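Local coordinates for MccB protein (Escherichia coli, PDB 6OM4) that takes part in microcin C7 biosynthesis by binding the N-formylated MccA peptide, and probably joins it to a nucleotide from ATP in the manner of E1-like adenylating enzymes, at residues 124-127 against 128-132; 204-207 against 208-211; 295-298 against 299-303; 172-175 against 176-180. All blocks are in the same frame, centred on the assembly; numbering follows the deposited sequence.

Contact 1: 124-127 against 128-132; sequences GGIG and NHVSV. With ND7 (5'-O-[(S)-amino(hydroxy)phosphoryl]adenosine), chain M.
Asn128 reaches back one helical turn to the carbonyl oxygen of Gly124, the N-cap residue of helix 125-136. This is the strand-turn-helix start of a Rossmann-type fold, and Gly124 and Gly127 fit its GxGxxG pattern. Most of Asn128 is directed at one atom, Gly124 O, and OD1 turns to another partner. Its N donates to Gly124 O at 2.8 Å, the first helical bond. CB then passes 3.3 Å from the same Gly124 O. With chi1 at -95°, away from a staggered value, CG stays 3.5 Å from Gly124 O, and ND2 gives this oxygen a second bond, at 2.9 Å; it is bent (137° at the hydrogen) and comes from above the carbonyl plane. OD1 accepts from the backbone N of Leu160, which leaves the amide held at both ends and its rotation fixed. The Asn128 amide thus links the N-cap carbonyl to the loop at Leu160. The next amide, Gly125 N, faces the nucleotide. It donates almost straight to O2A of the phosphoramidate ND7 at 2.9 Å, and the N-terminal end of the helix may add to the attraction for a group probably carrying negative charge. Gly124, with no side chain, lets the ligand settle close, its CA lying 3.3 Å from ND7 O5'. Pyrophosphate touches Gly124 as well, and the backbone of Ile126 is hydrogen-bonded to the bound peptide, so a single turn faces nucleotide, pyrophosphate and peptide. Farther into the helix, the side chains of Ile126 and Val130 cross obliquely, with Ile126 CG2 4.0 Å from Val130 CG2.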
ATOM      1  N   GLY A 124       5.249  -6.996 -14.332  1.00 14.81           N
ATOM      2  CA  GLY A 124       4.268  -8.017 -14.588  1.00 15.11           C
ATOM      3  C   GLY A 124       2.990  -7.776 -13.806  1.00 14.02           C
ATOM      4  O   GLY A 124       2.513  -6.624 -13.702  1.00 13.63           O
ATOM      5  N   GLY A 125       2.433  -8.841 -13.209  1.00 14.11           N
ATOM      6  CA  GLY A 125       1.109  -8.726 -12.579  1.00 14.11           C
ATOM      7  C   GLY A 125       1.100  -7.707 -11.443  1.00 13.22           C
ATOM      8  O   GLY A 125       0.240  -6.795 -11.318  1.00 13.56           O
ATOM      9  N   ILE A 126       2.032  -7.896 -10.515  1.00 13.44           N
ATOM     10  CA  ILE A 126       2.098  -6.984  -9.390  1.00 14.21           C
ATOM     11  C   ILE A 126       2.468  -5.579  -9.869  1.00 14.34           C
ATOM     12  O   ILE A 126       1.837  -4.572  -9.475  1.00 14.64           O
ATOM     13  CB  ILE A 126       3.058  -7.507  -8.314  1.00 14.93           C
ATOM     14  CG1 ILE A 126       2.553  -8.825  -7.718  1.00 15.38           C
ATOM     15  CG2 ILE A 126       3.355  -6.438  -7.275  1.00 15.11           C
ATOM     16  CD1 ILE A 126       1.242  -8.781  -7.001  1.00 15.33           C
ATOM     17  N   GLY A 127       3.477  -5.484 -10.717  1.00 14.73           N
ATOM     18  CA  GLY A 127       3.963  -4.196 -11.175  1.00 15.46           C
ATOM     19  C   GLY A 127       2.910  -3.372 -11.898  1.00 13.85           C
ATOM     20  O   GLY A 127       2.821  -2.143 -11.741  1.00 14.59           O
ATOM     21  N   ASN A 128       2.099  -4.021 -12.739  1.00 14.46           N
ATOM     22  CA  ASN A 128       1.036  -3.370 -13.437  1.00 14.19           C
ATOM     23  C   ASN A 128       0.084  -2.679 -12.444  1.00 14.21           C
ATOM     24  O   ASN A 128      -0.264  -1.531 -12.599  1.00 14.84           O
ATOM     25  CB  ASN A 128       0.198  -4.342 -14.266  1.00 16.03           C
ATOM     26  CG  ASN A 128       0.609  -4.446 -15.719  1.00 17.79           C
ATOM     27  OD1 ASN A 128      -0.185  -4.137 -16.605  1.00 16.16           O
ATOM     28  ND2 ASN A 128       1.803  -4.941 -15.979  1.00 15.74           N
ATOM     29  N   HIS A 129      -0.365  -3.424 -11.445  1.00 13.63           N
ATOM     30  CA  HIS A 129      -1.404  -2.946 -10.581  1.00 13.05           C
ATOM     31  C   HIS A 129      -0.870  -1.885  -9.623  1.00 13.83           C
ATOM     32  O   HIS A 129      -1.558  -0.894  -9.388  1.00 14.76           O
ATOM     33  CB  HIS A 129      -2.061  -4.094  -9.822  1.00 13.60           C
ATOM     34  CG  HIS A 129      -3.229  -4.641 -10.572  1.00 14.85           C
ATOM     35  ND1 HIS A 129      -3.128  -5.611 -11.546  1.00 18.00           N
ATOM     36  CD2 HIS A 129      -4.514  -4.292 -10.526  1.00 15.11           C
ATOM     37  CE1 HIS A 129      -4.330  -5.843 -12.047  1.00 14.64           C
ATOM     38  NE2 HIS A 129      -5.192  -5.043 -11.448  1.00 17.85           N
ATOM     39  N   VAL A 130       0.344  -2.071  -9.120  1.00 13.64           N
ATOM     40  CA  VAL A 130       0.933  -1.067  -8.216  1.00 12.81           C
ATOM     41  C   VAL A 130       1.177   0.231  -8.988  1.00 13.11           C
ATOM     42  O   VAL A 130       0.833   1.316  -8.491  1.00 12.64           O
ATOM     43  CB  VAL A 130       2.250  -1.581  -7.583  1.00 13.85           C
ATOM     44  CG1 VAL A 130       3.007  -0.497  -6.810  1.00 15.20           C
ATOM     45  CG2 VAL A 130       1.982  -2.768  -6.700  1.00 14.05           C
ATOM     46  N   SER A 131       1.828   0.140 -10.148  1.00 13.30           N
ATOM     47  CA  SER A 131       2.187   1.353 -10.904  1.00 14.07           C
ATOM     48  C   SER A 131       0.963   2.238 -11.192  1.00 15.32           C
ATOM     49  O   SER A 131       1.059   3.461 -11.090  1.00 13.97           O
ATOM     50  CB  SER A 131       2.980   1.038 -12.164  1.00 14.96           C
ATOM     51  OG  SER A 131       2.162   0.451 -13.166  1.00 14.82           O
ATOM     52  N   VAL A 132      -0.178   1.658 -11.594  1.00 13.40           N
ATOM     53  CA  VAL A 132      -1.284   2.475 -11.992  1.00 14.64           C
ATOM     54  C   VAL A 132      -1.915   3.123 -10.749  1.00 14.77           C
ATOM     55  O   VAL A 132      -2.374   4.249 -10.809  1.00 15.52           O
ATOM     56  CB  VAL A 132      -2.307   1.708 -12.850  1.00 14.27           C
ATOM     57  CG1 VAL A 132      -3.099   0.647 -12.067  1.00 15.52           C
ATOM     58  CG2 VAL A 132      -3.218   2.702 -13.530  1.00 15.28           C
TER
HETATM   59  O1A ND7 M 101       5.589 -13.082 -13.469  1.00 18.83           O
HETATM   60  PA  ND7 M 101       4.948 -11.873 -12.850  1.00 21.34           P
HETATM   61  O2A ND7 M 101       3.510 -11.556 -13.237  1.00 18.94           O
HETATM   62  N3A ND7 M 101       5.032 -12.175 -11.181  1.00 19.66           N
HETATM   63  O5' ND7 M 101       5.755 -10.533 -13.109  1.00 19.54           O
HETATM   64  C5' ND7 M 101       7.178 -10.571 -12.785  1.00 18.94           C
HETATM   65  C4' ND7 M 101       7.819  -9.458 -13.653  1.00 18.87           C
HETATM   66  C3' ND7 M 101       7.874  -9.954 -15.138  1.00 18.23           C
HETATM   67  O3' ND7 M 101       7.382  -9.025 -16.025  1.00 18.79           O
HETATM   68  C2' ND7 M 101       9.404 -10.357 -15.266  1.00 18.55           C
HETATM   69  O2' ND7 M 101       9.897 -10.069 -16.632  1.00 18.01           O
HETATM   70  C1' ND7 M 101      10.052  -9.560 -14.406  1.00 19.28           C
HETATM   71  O4' ND7 M 101       9.017  -9.284 -13.190  1.00 18.64           O
HETATM   72  N9  ND7 M 101      11.225 -10.089 -13.772  1.00 19.55           N
HETATM   73  C4  ND7 M 101      12.439  -9.476 -13.701  1.00 20.43           C
HETATM   74  C5  ND7 M 101      13.262 -10.289 -13.006  1.00 18.93           C
HETATM   75  N7  ND7 M 101      12.565 -11.388 -12.639  1.00 19.55           N
HETATM   76  C8  ND7 M 101      11.336 -11.242 -13.095  1.00 20.72           C
HETATM   77  N3  ND7 M 101      12.871  -8.295 -14.192  1.00 21.24           N
HETATM   78  C2  ND7 M 101      14.099  -7.933 -13.975  1.00 23.10           C
HETATM   79  N1  ND7 M 101      14.944  -8.725 -13.306  1.00 22.75           N
HETATM   80  C6  ND7 M 101      14.563  -9.872 -12.812  1.00 21.26           C
HETATM   81  N6  ND7 M 101      15.500 -10.714 -12.090  1.00 21.89           N

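Contact 2: 204-207 against 208-211; sequences PEAD and IWVV
The indole of Trp209 turns its nitrogen back to the chain that leads into its own strand, where NE1 donates to Pro204 O at 3.0 Å. The bond is moderately bent, 145° at the hydrogen, and the oxygen lies 23° out of the indole plane. Next to it the methyl group of Ala206 reaches the edge of the same ring, CB lying 4.2 Å from Trp209 CD1. With CG anti to the carbonyl carbon (chi1 -69°), the indole is brought edge-on to the incoming chain, and the polar N-H within a large apolar group finds a backbone acceptor. The strand that carries Trp209, 208-211, runs between strands 117-121 and 234-240, parallel to both, in the Rossmann-like sheet of the ThiF-type domain. Those neighbours hold the contact from outside: Val119 and Tyr234 pack on the indole, and Ala206 rests on Lys117 and Val119. Asp207 fixes the entry to the strand, since its OD2 accepts from the backbone N of Lys117 while its own backbone also bonds to that residue. Ile208 takes its side chain to helix 292-311, where it packs against Val306 and Phe309.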
ATOM      1  N   PRO A 204      18.370   2.762  -9.878  1.00 23.36           N
ATOM      2  CA  PRO A 204      18.519   4.061  -9.228  1.00 21.81           C
ATOM      3  C   PRO A 204      17.968   4.073  -7.796  1.00 21.65           C
ATOM      4  O   PRO A 204      17.076   3.310  -7.472  1.00 20.87           O
ATOM      5  CB  PRO A 204      17.754   5.052 -10.101  1.00 23.47           C
ATOM      6  CG  PRO A 204      17.528   4.305 -11.410  1.00 25.56           C
ATOM      7  CD  PRO A 204      17.511   2.822 -11.069  1.00 23.41           C
ATOM      8  N   GLU A 205      18.598   4.891  -6.949  1.00 21.12           N
ATOM      9  CA  GLU A 205      18.084   5.262  -5.651  1.00 24.15           C
ATOM     10  C   GLU A 205      16.698   5.880  -5.841  1.00 20.59           C
ATOM     11  O   GLU A 205      16.433   6.505  -6.860  1.00 20.99           O
ATOM     12  CB  GLU A 205      19.058   6.245  -4.995  1.00 28.22           C
ATOM     13  CG  GLU A 205      18.576   6.910  -3.727  1.00 36.49           C
ATOM     14  CD  GLU A 205      19.614   7.871  -3.146  1.00 46.71           C
ATOM     15  OE1 GLU A 205      20.572   8.246  -3.896  1.00 50.69           O
ATOM     16  OE2 GLU A 205      19.480   8.243  -1.939  1.00 55.04           O
ATOM     17  N   ALA A 206      15.818   5.701  -4.848  1.00 19.76           N
ATOM     18  CA  ALA A 206      14.498   6.280  -4.870  1.00 19.62           C
ATOM     19  C   ALA A 206      13.959   6.345  -3.436  1.00 18.41           C
ATOM     20  O   ALA A 206      14.561   5.804  -2.518  1.00 17.20           O
ATOM     21  CB  ALA A 206      13.594   5.450  -5.758  1.00 21.13           C
ATOM     22  N   ASP A 207      12.783   6.950  -3.274  1.00 17.75           N
ATOM     23  CA  ASP A 207      12.129   7.001  -1.957  1.00 18.72           C
ATOM     24  C   ASP A 207      11.854   5.579  -1.462  1.00 17.65           C
ATOM     25  O   ASP A 207      11.959   5.334  -0.253  1.00 16.75           O
ATOM     26  CB  ASP A 207      10.871   7.876  -2.002  1.00 21.08           C
ATOM     27  CG  ASP A 207      11.221   9.351  -2.181  1.00 26.09           C
ATOM     28  OD1 ASP A 207      11.529   9.985  -1.164  1.00 29.11           O
ATOM     29  OD2 ASP A 207      11.257   9.848  -3.328  1.00 20.84           O
ATOM     30  N   ILE A 208      11.459   4.681  -2.386  1.00 15.77           N
ATOM     31  CA  ILE A 208      11.188   3.269  -2.110  1.00 14.81           C
ATOM     32  C   ILE A 208      11.257   2.487  -3.430  1.00 14.67           C
ATOM     33  O   ILE A 208      10.924   3.023  -4.522  1.00 15.97           O
ATOM     34  CB  ILE A 208       9.837   3.095  -1.384  1.00 14.90           C
ATOM     35  CG1 ILE A 208       9.671   1.648  -0.924  1.00 14.55           C
ATOM     36  CG2 ILE A 208       8.672   3.597  -2.245  1.00 17.06           C
ATOM     37  CD1 ILE A 208       8.595   1.444   0.131  1.00 15.16           C
ATOM     38  N   TRP A 209      11.746   1.251  -3.333  1.00 14.45           N
ATOM     39  CA  TRP A 209      11.623   0.279  -4.377  1.00 15.60           C
ATOM     40  C   TRP A 209      10.412  -0.616  -4.116  1.00 14.63           C
ATOM     41  O   TRP A 209      10.287  -1.234  -3.034  1.00 14.45           O
ATOM     42  CB  TRP A 209      12.864  -0.615  -4.425  1.00 16.21           C
ATOM     43  CG  TRP A 209      14.126   0.055  -4.877  1.00 15.88           C
ATOM     44  CD1 TRP A 209      14.363   1.361  -5.173  1.00 17.48           C
ATOM     45  CD2 TRP A 209      15.362  -0.645  -5.081  1.00 17.13           C
ATOM     46  NE1 TRP A 209      15.676   1.517  -5.578  1.00 17.74           N
ATOM     47  CE2 TRP A 209      16.318   0.308  -5.478  1.00 17.55           C
ATOM     48  CE3 TRP A 209      15.729  -1.989  -4.954  1.00 17.46           C
ATOM     49  CZ2 TRP A 209      17.631  -0.071  -5.794  1.00 19.17           C
ATOM     50  CZ3 TRP A 209      17.020  -2.358  -5.258  1.00 17.10           C
ATOM     51  CH2 TRP A 209      17.965  -1.401  -5.611  1.00 19.24           C
ATOM     52  N   VAL A 210       9.634  -0.822  -5.183  1.00 14.93           N
ATOM     53  CA  VAL A 210       8.648  -1.835  -5.203  1.00 15.36           C
ATOM     54  C   VAL A 210       9.290  -3.052  -5.860  1.00 16.71           C
ATOM     55  O   VAL A 210       9.588  -3.020  -7.045  1.00 16.42           O
ATOM     56  CB  VAL A 210       7.386  -1.401  -5.967  1.00 15.56           C
ATOM     57  CG1 VAL A 210       6.423  -2.577  -6.117  1.00 15.80           C
ATOM     58  CG2 VAL A 210       6.713  -0.192  -5.303  1.00 15.07           C
ATOM     59  N   VAL A 211       9.427  -4.128  -5.096  1.00 14.79           N
ATOM     60  CA  VAL A 211      10.123  -5.309  -5.550  1.00 15.67           C
ATOM     61  C   VAL A 211       9.072  -6.327  -5.990  1.00 16.11           C
ATOM     62  O   VAL A 211       8.487  -7.048  -5.161  1.00 15.49           O
ATOM     63  CB  VAL A 211      11.086  -5.870  -4.486  1.00 15.07           C
ATOM     64  CG1 VAL A 211      11.845  -7.055  -5.027  1.00 15.87           C
ATOM     65  CG2 VAL A 211      12.027  -4.789  -3.988  1.00 16.62           C
TER

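Contact 3: 295-298 against 299-303; sequences NNVA and AALCA
Val297 and Leu301, one turn apart, lie side by side and point the same way, with Val297 CG1 4.1 Å from Leu301 CD1. Leu301 CG is anti to its carbonyl carbon (chi1 -70°), a setting that sends the branch back along the helix, so that CG itself also passes 3.6 Å from Val297 O. Together the pair forms an apolar strip directed at strand 243-250, Val297 meeting Ala244 and Leu301 meeting Phe246. Cys302 follows another direction and packs on Ile235 and Ala237 of strand 234-240. At Ala299 just a methyl group faces helix 125-136, resting on His129, while Asn295 and Asn296 meet that helix a turn earlier. The backbone beneath is regular, as in Leu301 N to Val297 O at 3.0 Å. At the start of the segment the amides of Asn295 and Asn296 meet, ND2 of Asn296 giving only a weak, bent bond (129°) to OD1 of Asn295 at 3.0 Å. Asn295 also touches Ile126 and Tyr239, the latter an ATP-binding residue, and its side chain is about 5 Å, by nearest atoms, from the bound ND7. Such a helix, laid on the central sheet beside the glycine-rich helix, fits the Rossmann-like nucleotide-binding domain of the ThiF family.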
ATOM      1  N   ASN A 295      -3.382 -11.850  -7.242  1.00 12.97           N
ATOM      2  CA  ASN A 295      -2.463 -10.865  -7.740  1.00 13.22           C
ATOM      3  C   ASN A 295      -2.908  -9.470  -7.278  1.00 13.39           C
ATOM      4  O   ASN A 295      -2.124  -8.676  -6.701  1.00 13.20           O
ATOM      5  CB  ASN A 295      -2.394 -10.917  -9.265  1.00 13.75           C
ATOM      6  CG  ASN A 295      -1.512  -9.846  -9.847  1.00 13.45           C
ATOM      7  OD1 ASN A 295      -1.974  -8.714 -10.122  1.00 16.09           O
ATOM      8  ND2 ASN A 295      -0.271 -10.224 -10.052  1.00 14.37           N
ATOM      9  N   ASN A 296      -4.168  -9.156  -7.578  1.00 12.56           N
ATOM     10  CA  ASN A 296      -4.689  -7.777  -7.399  1.00 13.07           C
ATOM     11  C   ASN A 296      -4.755  -7.394  -5.916  1.00 11.72           C
ATOM     12  O   ASN A 296      -4.534  -6.246  -5.578  1.00 13.79           O
ATOM     13  CB  ASN A 296      -6.059  -7.613  -8.056  1.00 12.71           C
ATOM     14  CG  ASN A 296      -6.030  -7.789  -9.561  1.00 14.07           C
ATOM     15  OD1 ASN A 296      -7.037  -7.500 -10.231  1.00 18.13           O
ATOM     16  ND2 ASN A 296      -4.898  -8.209 -10.113  1.00 12.71           N
ATOM     17  N   VAL A 297      -5.073  -8.345  -5.028  1.00 12.45           N
ATOM     18  CA  VAL A 297      -5.105  -8.079  -3.581  1.00 12.98           C
ATOM     19  C   VAL A 297      -3.711  -7.691  -3.098  1.00 13.62           C
ATOM     20  O   VAL A 297      -3.521  -6.716  -2.341  1.00 12.09           O
ATOM     21  CB  VAL A 297      -5.630  -9.308  -2.803  1.00 13.19           C
ATOM     22  CG1 VAL A 297      -5.358  -9.201  -1.316  1.00 14.78           C
ATOM     23  CG2 VAL A 297      -7.124  -9.532  -3.040  1.00 13.92           C
ATOM     24  N   ALA A 298      -2.717  -8.489  -3.493  1.00 13.40           N
ATOM     25  CA  ALA A 298      -1.348  -8.265  -3.072  1.00 13.74           C
ATOM     26  C   ALA A 298      -0.862  -6.907  -3.546  1.00 13.20           C
ATOM     27  O   ALA A 298      -0.222  -6.117  -2.784  1.00 13.22           O
ATOM     28  CB  ALA A 298      -0.429  -9.343  -3.582  1.00 14.44           C
ATOM     29  N   ALA A 299      -1.103  -6.665  -4.836  1.00 11.92           N
ATOM     30  CA  ALA A 299      -0.701  -5.408  -5.443  1.00 12.57           C
ATOM     31  C   ALA A 299      -1.371  -4.225  -4.739  1.00 12.46           C
ATOM     32  O   ALA A 299      -0.719  -3.232  -4.441  1.00 12.22           O
ATOM     33  CB  ALA A 299      -0.998  -5.387  -6.925  1.00 12.96           C
ATOM     34  N   ALA A 300      -2.671  -4.327  -4.467  1.00 12.27           N
ATOM     35  CA  ALA A 300      -3.433  -3.232  -3.879  1.00 13.09           C
ATOM     36  C   ALA A 300      -2.849  -2.866  -2.514  1.00 13.02           C
ATOM     37  O   ALA A 300      -2.585  -1.685  -2.235  1.00 12.65           O
ATOM     38  CB  ALA A 300      -4.875  -3.611  -3.731  1.00 13.50           C
ATOM     39  N   LEU A 301      -2.661  -3.872  -1.654  1.00 13.34           N
ATOM     40  CA  LEU A 301      -2.205  -3.581  -0.331  1.00 14.03           C
ATOM     41  C   LEU A 301      -0.736  -3.129  -0.332  1.00 14.38           C
ATOM     42  O   LEU A 301      -0.363  -2.293   0.529  1.00 15.24           O
ATOM     43  CB  LEU A 301      -2.447  -4.801   0.552  1.00 15.36           C
ATOM     44  CG  LEU A 301      -3.922  -5.043   0.826  1.00 15.97           C
ATOM     45  CD1 LEU A 301      -4.165  -6.430   1.411  1.00 18.25           C
ATOM     46  CD2 LEU A 301      -4.441  -3.933   1.750  1.00 17.87           C
ATOM     47  N   CYS A 302       0.068  -3.585  -1.295  1.00 14.12           N
ATOM     48  CA  CYS A 302       1.424  -3.088  -1.494  1.00 14.87           C
ATOM     49  C   CYS A 302       1.389  -1.582  -1.830  1.00 14.73           C
ATOM     50  O   CYS A 302       2.106  -0.768  -1.235  1.00 14.68           O
ATOM     51  CB  CYS A 302       2.096  -3.900  -2.607  1.00 16.07           C
ATOM     52  SG  CYS A 302       3.762  -3.296  -3.009  1.00 17.81           S
ATOM     53  N   ALA A 303       0.530  -1.196  -2.784  1.00 14.33           N
ATOM     54  CA  ALA A 303       0.419   0.212  -3.180  1.00 13.61           C
ATOM     55  C   ALA A 303      -0.010   1.059  -1.969  1.00 14.49           C
ATOM     56  O   ALA A 303       0.486   2.158  -1.770  1.00 14.67           O
ATOM     57  CB  ALA A 303      -0.534   0.390  -4.324  1.00 14.36           C
TER

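Contact 4: 172-175 against 176-180; sequences EVIK and RELLK
Val173 lays its CG1 methyl over one face of the Arg176 guanidinium, 3.7 Å from NH2, while the NE/NH2 edge of that flat group meets a single oxygen of Glu177. The setting is helix 170-181, the crossover of a beta-alpha-beta unit between strands 141-146 and 186-191 of the Rossmann-like sheet. Arg176 bends at chi3 (85°), which brings its edge round side-on to the acid: NE lies 2.7 Å and NH2 2.9 Å from Glu177 OE2, with that oxygen in the guanidinium plane. Lys180 NZ reaches the same OE2 from the syn side at 3.0 Å, so three donors hold one atom, probably favouring the charged carboxylate. The network spreads further, with Glu177 OE1 bridged to Arg181 and Arg176 NH2 to Asp165. On other sides of the helix the side-chain contacts between its turns are aliphatic. Lys175 runs extended, and its side chain crosses that of Leu179, Lys175 CE lying 3.8 Å from Leu179 CD1, as both pack on Val187. Towards helix 125-136, Ile174 and Leu178 lie side by side and press on Ser131; Ile174 CG2 stands 3.7 Å from Leu178 CG, and their backbones are joined by Leu178 N to Ile174 O at 2.8 Å.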
ATOM      1  N   GLU A 172       7.421  -0.178 -22.026  1.00 19.44           N
ATOM      2  CA  GLU A 172       6.972   0.846 -22.948  1.00 21.61           C
ATOM      3  C   GLU A 172       5.433   0.946 -22.907  1.00 19.57           C
ATOM      4  O   GLU A 172       4.887   2.016 -22.926  1.00 19.78           O
ATOM      5  CB  GLU A 172       7.480   0.572 -24.358  1.00 25.64           C
ATOM      6  CG  GLU A 172       6.551  -0.281 -25.166  1.00 29.88           C
ATOM      7  CD  GLU A 172       7.040  -0.541 -26.573  1.00 35.41           C
ATOM      8  OE1 GLU A 172       7.560  -1.673 -26.844  1.00 33.69           O
ATOM      9  OE2 GLU A 172       6.925   0.403 -27.386  1.00 42.08           O
ATOM     10  N   VAL A 173       4.734  -0.184 -22.756  1.00 17.11           N
ATOM     11  CA  VAL A 173       3.306  -0.133 -22.682  1.00 17.09           C
ATOM     12  C   VAL A 173       2.824   0.382 -21.320  1.00 17.16           C
ATOM     13  O   VAL A 173       1.899   1.180 -21.289  1.00 16.81           O
ATOM     14  CB  VAL A 173       2.706  -1.490 -23.042  1.00 16.92           C
ATOM     15  CG1 VAL A 173       1.194  -1.466 -22.953  1.00 16.36           C
ATOM     16  CG2 VAL A 173       3.182  -1.895 -24.422  1.00 17.29           C
ATOM     17  N   ILE A 174       3.433  -0.063 -20.223  1.00 16.42           N
ATOM     18  CA  ILE A 174       3.080   0.532 -18.926  1.00 15.80           C
ATOM     19  C   ILE A 174       3.252   2.056 -18.997  1.00 15.69           C
ATOM     20  O   ILE A 174       2.335   2.804 -18.600  1.00 15.46           O
ATOM     21  CB  ILE A 174       3.846  -0.083 -17.746  1.00 16.25           C
ATOM     22  CG1 ILE A 174       3.541  -1.578 -17.658  1.00 18.46           C
ATOM     23  CG2 ILE A 174       3.507   0.674 -16.472  1.00 15.85           C
ATOM     24  CD1 ILE A 174       3.950  -2.251 -16.387  1.00 20.87           C
ATOM     25  N   LYS A 175       4.389   2.534 -19.515  1.00 15.31           N
ATOM     26  CA  LYS A 175       4.621   3.968 -19.553  1.00 17.03           C
ATOM     27  C   LYS A 175       3.501   4.658 -20.338  1.00 17.32           C
ATOM     28  O   LYS A 175       2.968   5.679 -19.921  1.00 17.73           O
ATOM     29  CB  LYS A 175       5.978   4.318 -20.172  1.00 18.15           C
ATOM     30  CG  LYS A 175       6.158   5.809 -20.382  1.00 17.53           C
ATOM     31  CD  LYS A 175       7.536   6.184 -20.761  1.00 22.20           C
ATOM     32  CE  LYS A 175       7.717   7.688 -20.780  1.00 22.53           C
ATOM     33  NZ  LYS A 175       8.877   8.042 -21.623  1.00 27.25           N
ATOM     34  N   ARG A 176       3.141   4.104 -21.509  1.00 17.00           N
ATOM     35  CA  ARG A 176       2.110   4.748 -22.357  1.00 17.98           C
ATOM     36  C   ARG A 176       0.793   4.835 -21.564  1.00 16.65           C
ATOM     37  O   ARG A 176       0.141   5.851 -21.519  1.00 16.04           O
ATOM     38  CB  ARG A 176       1.948   3.964 -23.666  1.00 19.90           C
ATOM     39  CG  ARG A 176       0.782   4.393 -24.542  1.00 21.31           C
ATOM     40  CD  ARG A 176       0.489   3.391 -25.649  1.00 21.93           C
ATOM     41  NE  ARG A 176      -0.379   2.305 -25.206  1.00 22.52           N
ATOM     42  CZ  ARG A 176      -0.326   1.042 -25.618  1.00 22.20           C
ATOM     43  NH1 ARG A 176       0.622   0.630 -26.452  1.00 25.60           N
ATOM     44  NH2 ARG A 176      -1.215   0.173 -25.178  1.00 21.36           N
ATOM     45  N   GLU A 177       0.442   3.741 -20.895  1.00 16.77           N
ATOM     46  CA  GLU A 177      -0.849   3.631 -20.226  1.00 16.79           C
ATOM     47  C   GLU A 177      -0.905   4.488 -18.948  1.00 16.55           C
ATOM     48  O   GLU A 177      -1.951   4.991 -18.610  1.00 15.28           O
ATOM     49  CB  GLU A 177      -1.156   2.150 -20.008  1.00 17.20           C
ATOM     50  CG  GLU A 177      -1.438   1.445 -21.325  1.00 17.28           C
ATOM     51  CD  GLU A 177      -2.605   2.003 -22.132  1.00 18.37           C
ATOM     52  OE1 GLU A 177      -3.673   2.341 -21.536  1.00 18.26           O
ATOM     53  OE2 GLU A 177      -2.432   2.111 -23.387  1.00 21.09           O
ATOM     54  N   LEU A 178       0.230   4.654 -18.258  1.00 17.31           N
ATOM     55  CA  LEU A 178       0.300   5.452 -17.070  1.00 16.13           C
ATOM     56  C   LEU A 178       0.107   6.912 -17.475  1.00 16.33           C
ATOM     57  O   LEU A 178      -0.609   7.642 -16.837  1.00 17.26           O
ATOM     58  CB  LEU A 178       1.641   5.268 -16.340  1.00 16.00           C
ATOM     59  CG  LEU A 178       1.893   3.929 -15.625  1.00 16.88           C
ATOM     60  CD1 LEU A 178       3.135   4.029 -14.763  1.00 18.25           C
ATOM     61  CD2 LEU A 178       0.697   3.513 -14.787  1.00 16.57           C
ATOM     62  N   LEU A 179       0.778   7.340 -18.549  1.00 16.30           N
ATOM     63  CA  LEU A 179       0.699   8.742 -18.962  1.00 17.97           C
ATOM     64  C   LEU A 179      -0.668   9.043 -19.596  1.00 17.29           C
ATOM     65  O   LEU A 179      -1.130  10.185 -19.572  1.00 18.54           O
ATOM     66  CB  LEU A 179       1.862   9.071 -19.891  1.00 18.80           C
ATOM     67  CG  LEU A 179       3.234   9.101 -19.221  1.00 20.65           C
ATOM     68  CD1 LEU A 179       4.342   9.371 -20.239  1.00 22.72           C
ATOM     69  CD2 LEU A 179       3.309  10.145 -18.118  1.00 21.85           C
ATOM     70  N   LYS A 180      -1.371   8.026 -20.105  1.00 16.87           N
ATOM     71  CA  LYS A 180      -2.734   8.280 -20.568  1.00 18.72           C
ATOM     72  C   LYS A 180      -3.679   8.565 -19.397  1.00 19.27           C
ATOM     73  O   LYS A 180      -4.729   9.207 -19.593  1.00 18.28           O
ATOM     74  CB  LYS A 180      -3.279   7.105 -21.362  1.00 19.55           C
ATOM     75  CG  LYS A 180      -2.722   7.065 -22.773  1.00 21.44           C
ATOM     76  CD  LYS A 180      -2.932   5.720 -23.425  1.00 25.15           C
ATOM     77  CE  LYS A 180      -4.359   5.205 -23.340  1.00 29.58           C
ATOM     78  NZ  LYS A 180      -4.567   4.013 -24.207  1.00 31.70           N
TER

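Contact 1 is the most buried and touches all the others: its helix packs against the helices of contacts 3 and 4, and Val130 touches Val210 on the strand of contact 2. Contact 2 also meets contact 3, through Val210 and Cys302. Contacts 2, 3 and 4 are each partly buried. Contact 4 touches neither contact 2 nor contact 3, its centre about 19 Å from the centre of each. Chemistry follows position. Near the nucleotide, contact 1 relies on backbone amides, glycines and one asparagine amide; contact 3 has two asparagines at its nucleotide end, then small and apolar side chains; contact 4 puts a charge network on one flank and aliphatic packing on others; contact 2 joins loop to strand through an indole N-H.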